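Long-range contact in SusD homolog (Bacteroides thetaiotaomicron VPI-5482, PDB 3IV0), which is of uncertain function but, as a SusD-family outer-membrane protein, probably binds glycans at the cell surface for uptake: residues V288-Y302 with K327-I341. Sequence-based numbering, arbitrary orientation.
Sequences VSYSCLNKSMPLFCY and KIYSTSVSSSAPKEI. With EDO (1,2-ethanediol), chain F.
OE1 of Glu-340 accepts from two consecutive backbone amides, those of Tyr-290 and Ser-291. The backbone N of Tyr-290 meets OE1 of Glu-340 at 2.8 Å, nearly along the C-O axis, and that of Ser-291 reaches the same oxygen from the syn side, somewhat out of the carboxylate plane, in an almost straight bond (178°). Ser-291 OG donates to the syn lone pair of Glu-340 OE2 at 2.6 Å, and a water also donates to OE2. With CG of Glu-340 between its backbone N and carbonyl carbon (chi1 60°) and the chain extended beyond, the carboxylate lies stacked against one face of the Tyr-290 ring, their planes 28° apart. Over the opposite face, Pro-338 makes a CH-pi contact, its CG 3.9 Å from the centroid of the Tyr-290 ring, so the ring lies between the two, each offset toward its rim. Were an alanine here instead of Glu-340, the amides of Tyr-290 and Ser-291 would probably be left without OE1 and Ser-291 OG without OE2, and that face of the ring would lose the carboxylate.

Pro-338 CB also packs on Pro-298 CD and, at 4.0 Å, on Met-297 CB. Beside this, the backbone N of Ile-341 donates to Val-288 O at 3.0 Å, and the side chain of Ile-341 packs on Val-288 CG2 and, through CD1, on Tyr-302. Lys-339 runs extended past Cys-301 CB; its NZ bonds Ile-328 O from above the carbonyl plane and Ser-330 O on an in-plane lone pair at 2.8 Å, with a weak bond to Tyr-302 O, so its probable charge is met by backbone carbonyls. Asp-325 takes the backbone N of Glu-340. Strand 300-302 pairs antiparallel with strand 55-57, and a buried side-chain carboxylate thus bridges two irregular loops, one running into that strand, at the periphery of the mainly helical SusD-family fold.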
ATOM      1  N   VAL A 288      -9.342  11.351   9.347  1.00 12.39           N
ATOM      2  CA  VAL A 288      -9.940  12.397   8.515  1.00 12.59           C
ATOM      3  C   VAL A 288     -11.449  12.471   8.697  1.00 12.96           C
ATOM      4  O   VAL A 288     -12.129  13.109   7.899  1.00 14.25           O
ATOM      5  CB  VAL A 288      -9.610  12.222   7.014  1.00 13.22           C
ATOM      6  CG1 VAL A 288      -8.105  12.365   6.830  1.00 15.30           C
ATOM      7  CG2 VAL A 288     -10.107  10.901   6.511  1.00 13.60           C
ATOM      8  N   SER A 289     -11.973  11.888   9.756  1.00 13.66           N
ATOM      9  CA  SER A 289     -13.414  11.895  10.050  1.00 13.38           C
ATOM     10  C   SER A 289     -13.682  12.498  11.404  1.00 14.20           C
ATOM     11  O   SER A 289     -12.841  12.417  12.300  1.00 14.14           O
ATOM     12  CB  SER A 289     -13.959  10.461  10.057  1.00 14.02           C
ATOM     13  OG  SER A 289     -13.779   9.837   8.790  1.00 14.31           O
ATOM     14  N   TYR A 290     -14.866  13.090  11.571  1.00 15.35           N
ATOM     15  CA  TYR A 290     -15.271  13.584  12.888  1.00 15.58           C
ATOM     16  C   TYR A 290     -16.737  13.325  13.224  1.00 15.50           C
ATOM     17  O   TYR A 290     -17.042  13.014  14.363  1.00 16.50           O
ATOM     18  CB  TYR A 290     -14.945  15.090  13.048  1.00 19.49           C
ATOM     19  CG  TYR A 290     -15.811  16.032  12.231  1.00 20.24           C
ATOM     20  CD1 TYR A 290     -15.487  16.371  10.926  1.00 20.58           C
ATOM     21  CD2 TYR A 290     -16.966  16.590  12.776  1.00 20.91           C
ATOM     22  CE1 TYR A 290     -16.283  17.208  10.183  1.00 25.47           C
ATOM     23  CE2 TYR A 290     -17.770  17.426  12.028  1.00 22.09           C
ATOM     24  CZ  TYR A 290     -17.425  17.735  10.743  1.00 24.57           C
ATOM     25  OH  TYR A 290     -18.214  18.574   9.983  1.00 26.73           O
ATOM     26  N   SER A 291     -17.620  13.467  12.248  1.00 16.53           N
ATOM     27  CA  SER A 291     -19.052  13.534  12.570  1.00 18.02           C
ATOM     28  C   SER A 291     -19.567  12.179  13.065  1.00 20.71           C
ATOM     29  O   SER A 291     -20.444  12.098  13.928  1.00 22.17           O
ATOM     30  CB  SER A 291     -19.852  14.042  11.376  1.00 18.20           C
ATOM     31  OG  SER A 291     -19.785  13.172  10.261  1.00 19.53           O
ATOM     32  N   CYS A 292     -19.001  11.096  12.549  1.00 19.42           N
ATOM     33  CA  CYS A 292     -19.404   9.754  12.984  1.00 20.64           C
ATOM     34  C   CYS A 292     -18.600   9.223  14.169  1.00 20.40           C
ATOM     35  O   CYS A 292     -18.886   8.143  14.675  1.00 22.51           O
ATOM     36  CB  CYS A 292     -19.293   8.789  11.804  1.00 20.87           C
ATOM     37  SG  CYS A 292     -17.609   8.708  11.097  1.00 20.95           S
ATOM     38  N   LEU A 293     -17.613   9.994  14.634  1.00 21.21           N
ATOM     39  CA  LEU A 293     -16.741   9.596  15.744  1.00 21.22           C
ATOM     40  C   LEU A 293     -17.002  10.425  16.994  1.00 20.80           C
ATOM     41  O   LEU A 293     -16.281  10.320  17.982  1.00 20.47           O
ATOM     42  CB  LEU A 293     -15.251   9.752  15.340  1.00 18.10           C
ATOM     43  CG  LEU A 293     -14.711   8.911  14.176  1.00 17.27           C
ATOM     44  CD1 LEU A 293     -13.246   9.242  13.914  1.00 17.12           C
ATOM     45  CD2 LEU A 293     -14.914   7.413  14.467  1.00 20.68           C
ATOM     46  N   ASN A 294     -18.082  11.196  17.044  0.60 25.54           N
ATOM     47  CA  ASN A 294     -18.339  12.015  18.242  0.60 27.12           C
ATOM     48  C   ASN A 294     -17.164  12.964  18.566  0.60 25.98           C
ATOM     49  O   ASN A 294     -16.796  13.079  19.740  0.60 27.81           O
ATOM     50  CB  ASN A 294     -18.592  11.142  19.485  0.60 26.85           C
ATOM     51  CG  ASN A 294     -19.680  10.101  19.281  0.60 31.98           C
ATOM     52  OD1 ASN A 294     -19.482   8.920  19.582  0.60 42.92           O
ATOM     53  ND2 ASN A 294     -20.833  10.528  18.792  0.60 19.06           N
ATOM     54  N   LYS A 295     -16.534  13.572  17.553  1.00 26.48           N
ATOM     55  CA  LYS A 295     -15.423  14.480  17.806  1.00 24.62           C
ATOM     56  C   LYS A 295     -15.852  15.773  17.197  1.00 21.99           C
ATOM     57  O   LYS A 295     -16.680  15.778  16.291  1.00 24.71           O
ATOM     58  CB  LYS A 295     -14.148  14.014  17.093  1.00 25.62           C
ATOM     59  CG  LYS A 295     -13.505  12.828  17.717  1.00 29.43           C
ATOM     60  CD  LYS A 295     -11.995  12.843  17.471  1.00 35.74           C
ATOM     61  CE  LYS A 295     -11.646  12.442  16.055  1.00 34.03           C
ATOM     62  NZ  LYS A 295     -10.153  12.247  15.872  1.00 31.76           N
ATOM     63  N   SER A 296     -15.245  16.877  17.616  1.00 20.75           N
ATOM     64  CA  SER A 296     -15.577  18.159  17.061  1.00 19.19           C
ATOM     65  C   SER A 296     -14.828  18.431  15.749  1.00 17.62           C
ATOM     66  O   SER A 296     -15.261  19.223  14.941  1.00 19.70           O
ATOM     67  CB  SER A 296     -15.257  19.268  18.072  1.00 20.31           C
ATOM     68  OG  SER A 296     -16.035  19.118  19.262  1.00 22.12           O
HETATM   69  N   MSE A 297     -13.658  17.810  15.577  0.50 17.62           N
HETATM   70  CA  MSE A 297     -12.852  17.984  14.355  0.50 16.43           C
HETATM   71  C   MSE A 297     -11.970  16.744  14.188  0.50 15.54           C
HETATM   72  O   MSE A 297     -11.658  16.070  15.166  0.50 15.37           O
HETATM   73  CB  MSE A 297     -11.988  19.258  14.406  0.50 16.94           C
HETATM   74  CG  MSE A 297     -10.905  19.259  15.494  0.50 16.52           C
HETATM   75 SE   MSE A 297     -10.408  21.032  16.226  0.38 17.20          SE
HETATM   76  CE  MSE A 297      -9.506  20.399  17.797  0.50 26.55           C
ATOM     77  N   PRO A 298     -11.577  16.431  12.939  1.00 13.90           N
ATOM     78  CA  PRO A 298     -10.654  15.302  12.719  1.00 14.10           C
ATOM     79  C   PRO A 298      -9.239  15.601  13.130  1.00 15.23           C
ATOM     80  O   PRO A 298      -8.918  16.690  13.563  1.00 15.50           O
ATOM     81  CB  PRO A 298     -10.695  15.095  11.208  1.00 15.90           C
ATOM     82  CG  PRO A 298     -11.754  15.966  10.671  1.00 20.64           C
ATOM     83  CD  PRO A 298     -11.941  17.085  11.677  1.00 16.34           C
ATOM     84  N   LEU A 299      -8.347  14.633  12.939  1.00 13.88           N
ATOM     85  CA  LEU A 299      -6.936  14.869  13.185  1.00 13.67           C
ATOM     86  C   LEU A 299      -6.331  15.893  12.224  1.00 13.07           C
ATOM     87  O   LEU A 299      -5.555  16.761  12.622  1.00 14.17           O
ATOM     88  CB  LEU A 299      -6.170  13.533  13.066  1.00 14.49           C
ATOM     89  CG  LEU A 299      -4.674  13.614  13.307  1.00 15.13           C
ATOM     90  CD1 LEU A 299      -4.411  13.794  14.779  1.00 17.49           C
ATOM     91  CD2 LEU A 299      -3.974  12.322  12.823  1.00 15.10           C
ATOM     92  N   PHE A 300      -6.650  15.775  10.935  1.00 13.72           N
ATOM     93  CA  PHE A 300      -6.096  16.665   9.926  1.00 13.21           C
ATOM     94  C   PHE A 300      -7.018  16.811   8.736  1.00 12.84           C
ATOM     95  O   PHE A 300      -7.968  16.067   8.569  1.00 12.82           O
ATOM     96  CB  PHE A 300      -4.684  16.229   9.458  1.00 13.64           C
ATOM     97  CG  PHE A 300      -4.628  14.892   8.737  1.00 12.20           C
ATOM     98  CD1 PHE A 300      -4.948  14.779   7.378  1.00 12.60           C
ATOM     99  CD2 PHE A 300      -4.209  13.765   9.394  1.00 12.79           C
ATOM    100  CE1 PHE A 300      -4.865  13.569   6.710  1.00 15.42           C
ATOM    101  CE2 PHE A 300      -4.143  12.540   8.736  1.00 14.25           C
ATOM    102  CZ  PHE A 300      -4.454  12.444   7.403  1.00 13.41           C
ATOM    103  N   CYS A 301      -6.700  17.798   7.914  1.00 13.38           N
ATOM    104  CA  CYS A 301      -7.390  17.995   6.660  1.00 14.06           C
ATOM    105  C   CYS A 301      -6.423  18.339   5.539  1.00 13.00           C
ATOM    106  O   CYS A 301      -5.325  18.816   5.763  1.00 15.52           O
ATOM    107  CB  CYS A 301      -8.462  19.094   6.781  1.00 15.44           C
ATOM    108  SG  CYS A 301      -7.860  20.758   7.124  1.00 19.42           S
ATOM    109  N   TYR A 302      -6.901  18.116   4.321  1.00 14.24           N
ATOM    110  CA  TYR A 302      -6.177  18.439   3.103  1.00 14.93           C
ATOM    111  C   TYR A 302      -6.438  19.874   2.683  1.00 13.78           C
ATOM    112  O   TYR A 302      -7.564  20.365   2.815  1.00 14.84           O
ATOM    113  CB  TYR A 302      -6.657  17.530   1.964  1.00 15.99           C
ATOM    114  CG  TYR A 302      -6.056  16.131   2.038  1.00 13.01           C
ATOM    115  CD1 TYR A 302      -6.601  15.189   2.878  1.00 13.64           C
ATOM    116  CD2 TYR A 302      -4.915  15.817   1.335  1.00 13.43           C
ATOM    117  CE1 TYR A 302      -6.055  13.919   2.965  1.00 13.49           C
ATOM    118  CE2 TYR A 302      -4.351  14.525   1.425  1.00 13.56           C
ATOM    119  CZ  TYR A 302      -4.945  13.611   2.240  1.00 14.45           C
ATOM    120  OH  TYR A 302      -4.420  12.343   2.358  1.00 14.95           O
ATOM    121  N   LYS A 327     -17.591  20.690   2.199  1.00 17.58           N
ATOM    122  CA  LYS A 327     -16.505  21.613   2.458  1.00 17.88           C
ATOM    123  C   LYS A 327     -15.181  21.163   1.839  1.00 17.22           C
ATOM    124  O   LYS A 327     -14.128  21.654   2.181  1.00 18.01           O
ATOM    125  CB  LYS A 327     -16.327  21.785   3.965  1.00 21.45           C
ATOM    126  CG  LYS A 327     -17.583  22.315   4.647  1.00 27.15           C
ATOM    127  CD  LYS A 327     -17.591  22.033   6.145  1.00 37.29           C
ATOM    128  CE  LYS A 327     -18.137  20.642   6.492  1.00 43.43           C
ATOM    129  NZ  LYS A 327     -19.604  20.652   6.791  1.00 47.57           N
ATOM    130  N   ILE A 328     -15.277  20.266   0.862  1.00 17.42           N
ATOM    131  CA  ILE A 328     -14.092  19.762   0.155  1.00 17.39           C
ATOM    132  C   ILE A 328     -13.039  20.823  -0.187  1.00 17.67           C
ATOM    133  O   ILE A 328     -11.838  20.612   0.011  1.00 19.97           O
ATOM    134  CB  ILE A 328     -14.510  19.004  -1.114  1.00 15.83           C
ATOM    135  CG1 ILE A 328     -13.292  18.420  -1.842  1.00 16.11           C
ATOM    136  CG2 ILE A 328     -15.372  19.898  -2.047  1.00 16.32           C
ATOM    137  CD1 ILE A 328     -13.694  17.615  -3.063  1.00 17.38           C
ATOM    138  N   TYR A 329     -13.456  21.991  -0.700  1.00 17.10           N
ATOM    139  CA  TYR A 329     -12.508  22.994  -1.139  1.00 15.49           C
ATOM    140  C   TYR A 329     -12.136  24.045  -0.088  1.00 16.70           C
ATOM    141  O   TYR A 329     -11.347  24.929  -0.389  1.00 18.39           O
ATOM    142  CB  TYR A 329     -13.010  23.704  -2.411  1.00 16.39           C
ATOM    143  CG  TYR A 329     -13.380  22.789  -3.572  1.00 17.37           C
ATOM    144  CD1 TYR A 329     -12.484  21.826  -4.055  1.00 16.70           C
ATOM    145  CD2 TYR A 329     -14.603  22.890  -4.192  1.00 17.85           C
ATOM    146  CE1 TYR A 329     -12.807  21.025  -5.133  1.00 16.35           C
ATOM    147  CE2 TYR A 329     -14.939  22.086  -5.258  1.00 17.25           C
ATOM    148  CZ  TYR A 329     -14.016  21.150  -5.740  1.00 15.27           C
ATOM    149  OH  TYR A 329     -14.401  20.376  -6.805  1.00 16.32           O
ATOM    150  N   SER A 330     -12.685  23.921   1.117  1.00 19.40           N
ATOM    151  CA  SER A 330     -12.453  24.918   2.148  1.00 21.38           C
ATOM    152  C   SER A 330     -10.976  25.099   2.412  1.00 23.92           C
ATOM    153  O   SER A 330     -10.196  24.129   2.437  1.00 23.55           O
ATOM    154  CB  SER A 330     -13.155  24.544   3.451  1.00 23.57           C
ATOM    155  OG  SER A 330     -12.834  25.502   4.456  1.00 24.94           O
ATOM    156  N   THR A 331     -10.574  26.347   2.595  1.00 26.16           N
ATOM    157  CA  THR A 331      -9.192  26.656   2.914  1.00 29.32           C
ATOM    158  C   THR A 331      -9.038  26.876   4.416  1.00 30.19           C
ATOM    159  O   THR A 331      -7.960  27.214   4.890  1.00 32.39           O
ATOM    160  CB  THR A 331      -8.673  27.866   2.144  1.00 30.97           C
ATOM    161  OG1 THR A 331      -9.511  28.997   2.408  1.00 32.21           O
ATOM    162  CG2 THR A 331      -8.647  27.605   0.643  1.00 32.66           C
ATOM    163  N   SER A 332     -10.109  26.653   5.168  1.00 31.62           N
ATOM    164  CA  SER A 332     -10.047  26.731   6.623  1.00 32.83           C
ATOM    165  C   SER A 332      -9.323  25.532   7.228  1.00 32.90           C
ATOM    166  O   SER A 332      -9.551  24.378   6.834  1.00 30.03           O
ATOM    167  CB  SER A 332     -11.460  26.830   7.221  1.00 34.43           C
ATOM    168  OG  SER A 332     -11.429  26.681   8.632  1.00 39.61           O
ATOM    169  N   VAL A 333      -8.435  25.813   8.180  1.00 33.20           N
ATOM    170  CA  VAL A 333      -7.890  24.778   9.048  1.00 32.97           C
ATOM    171  C   VAL A 333      -8.372  24.992  10.473  1.00 34.56           C
ATOM    172  O   VAL A 333      -7.718  24.565  11.433  1.00 35.26           O
ATOM    173  CB  VAL A 333      -6.359  24.751   9.018  1.00 30.53           C
ATOM    174  CG1 VAL A 333      -5.836  23.754  10.040  1.00 37.16           C
ATOM    175  CG2 VAL A 333      -5.883  24.388   7.637  1.00 27.82           C
ATOM    176  N   SER A 334      -9.542  25.620  10.592  1.00 34.05           N
ATOM    177  CA  SER A 334     -10.126  25.952  11.886  1.00 34.42           C
ATOM    178  C   SER A 334     -10.971  24.845  12.492  1.00 31.34           C
ATOM    179  O   SER A 334     -11.832  24.258  11.843  1.00 25.73           O
ATOM    180  CB  SER A 334     -10.999  27.200  11.763  1.00 34.88           C
ATOM    181  OG  SER A 334     -10.293  28.246  11.121  1.00 42.40           O
ATOM    182  N   SER A 335     -10.681  24.571  13.757  1.00 33.34           N
ATOM    183  CA  SER A 335     -11.562  23.890  14.685  1.00 33.45           C
ATOM    184  C   SER A 335     -13.060  24.136  14.475  1.00 33.36           C
ATOM    185  O   SER A 335     -13.870  23.223  14.565  1.00 30.67           O
ATOM    186  CB  SER A 335     -11.223  24.441  16.067  1.00 34.66           C
ATOM    187  OG  SER A 335     -11.114  25.864  15.981  1.00 39.91           O
ATOM    188  N   SER A 336     -13.420  25.392  14.262  1.00 32.91           N
ATOM    189  CA  SER A 336     -14.822  25.767  14.132  1.00 32.48           C
ATOM    190  C   SER A 336     -15.450  25.360  12.792  1.00 30.33           C
ATOM    191  O   SER A 336     -16.671  25.295  12.673  1.00 31.19           O
ATOM    192  CB  SER A 336     -14.954  27.281  14.307  1.00 33.47           C
ATOM    193  OG  SER A 336     -14.290  27.957  13.257  1.00 38.70           O
ATOM    194  N   ALA A 337     -14.628  25.079  11.783  1.00 27.66           N
ATOM    195  CA  ALA A 337     -15.147  24.757  10.462  1.00 25.76           C
ATOM    196  C   ALA A 337     -14.395  23.559   9.901  1.00 22.32           C
ATOM    197  O   ALA A 337     -13.656  23.693   8.940  1.00 22.86           O
ATOM    198  CB  ALA A 337     -14.984  25.926   9.555  1.00 26.25           C
ATOM    199  N   PRO A 338     -14.590  22.402  10.509  1.00 21.48           N
ATOM    200  CA  PRO A 338     -13.840  21.236  10.028  1.00 21.72           C
ATOM    201  C   PRO A 338     -14.373  20.643   8.740  1.00 22.00           C
ATOM    202  O   PRO A 338     -15.506  20.882   8.372  1.00 21.76           O
ATOM    203  CB  PRO A 338     -14.022  20.244  11.163  1.00 22.86           C
ATOM    204  CG  PRO A 338     -15.355  20.565  11.730  1.00 24.95           C
ATOM    205  CD  PRO A 338     -15.429  22.069  11.671  1.00 21.77           C
ATOM    206  N   LYS A 339     -13.562  19.823   8.075  1.00 19.74           N
ATOM    207  CA  LYS A 339     -14.044  19.082   6.923  1.00 17.85           C
ATOM    208  C   LYS A 339     -13.547  17.644   7.021  1.00 14.88           C
ATOM    209  O   LYS A 339     -12.540  17.387   7.686  1.00 17.44           O
ATOM    210  CB  LYS A 339     -13.608  19.696   5.618  1.00 18.66           C
ATOM    211  CG  LYS A 339     -12.143  19.778   5.416  1.00 21.73           C
ATOM    212  CD  LYS A 339     -11.901  20.509   4.100  1.00 22.85           C
ATOM    213  CE  LYS A 339     -10.464  20.679   3.777  1.00 23.36           C
ATOM    214  NZ  LYS A 339     -10.294  21.307   2.405  1.00 18.96           N
ATOM    215  N   GLU A 340     -14.303  16.742   6.433  1.00 13.73           N
ATOM    216  CA  GLU A 340     -13.989  15.319   6.557  1.00 14.61           C
ATOM    217  C   GLU A 340     -14.089  14.611   5.236  1.00 15.13           C
ATOM    218  O   GLU A 340     -14.708  15.079   4.289  1.00 15.27           O
ATOM    219  CB  GLU A 340     -14.879  14.658   7.590  1.00 16.99           C
ATOM    220  CG  GLU A 340     -16.355  14.727   7.317  1.00 16.75           C
ATOM    221  CD  GLU A 340     -17.200  14.185   8.457  1.00 18.22           C
ATOM    222  OE1 GLU A 340     -16.649  13.609   9.435  1.00 17.03           O
ATOM    223  OE2 GLU A 340     -18.452  14.344   8.366  1.00 19.93           O
ATOM    224  N   ILE A 341     -13.431  13.448   5.178  1.00 13.78           N
ATOM    225  CA  ILE A 341     -13.469  12.568   4.025  1.00 12.93           C
ATOM    226  C   ILE A 341     -14.269  11.333   4.408  1.00 12.44           C
ATOM    227  O   ILE A 341     -13.962  10.720   5.434  1.00 13.49           O
ATOM    228  CB  ILE A 341     -12.031  12.177   3.635  1.00 13.80           C
ATOM    229  CG1 ILE A 341     -11.311  13.422   3.136  1.00 14.62           C
ATOM    230  CG2 ILE A 341     -12.038  11.060   2.606  1.00 14.11           C
ATOM    231  CD1 ILE A 341      -9.799  13.234   2.901  1.00 17.17           C
TER
HETATM  232  C1  EDO F   5      -8.684   8.500  15.377  1.00 29.46           C
HETATM  233  O1  EDO F   5      -9.635   9.469  15.727  1.00 32.44           O
HETATM  234  C2  EDO F   5      -7.214   8.909  15.323  1.00 29.16           C
HETATM  235  O2  EDO F   5      -7.048  10.293  15.071  1.00 31.40           O
HETATM  236  O   HOH W   1     -19.252  16.706   7.266  1.00 36.11           O
HETATM  237  O   HOH W   2     -10.247  15.993   6.767  1.00 15.35           O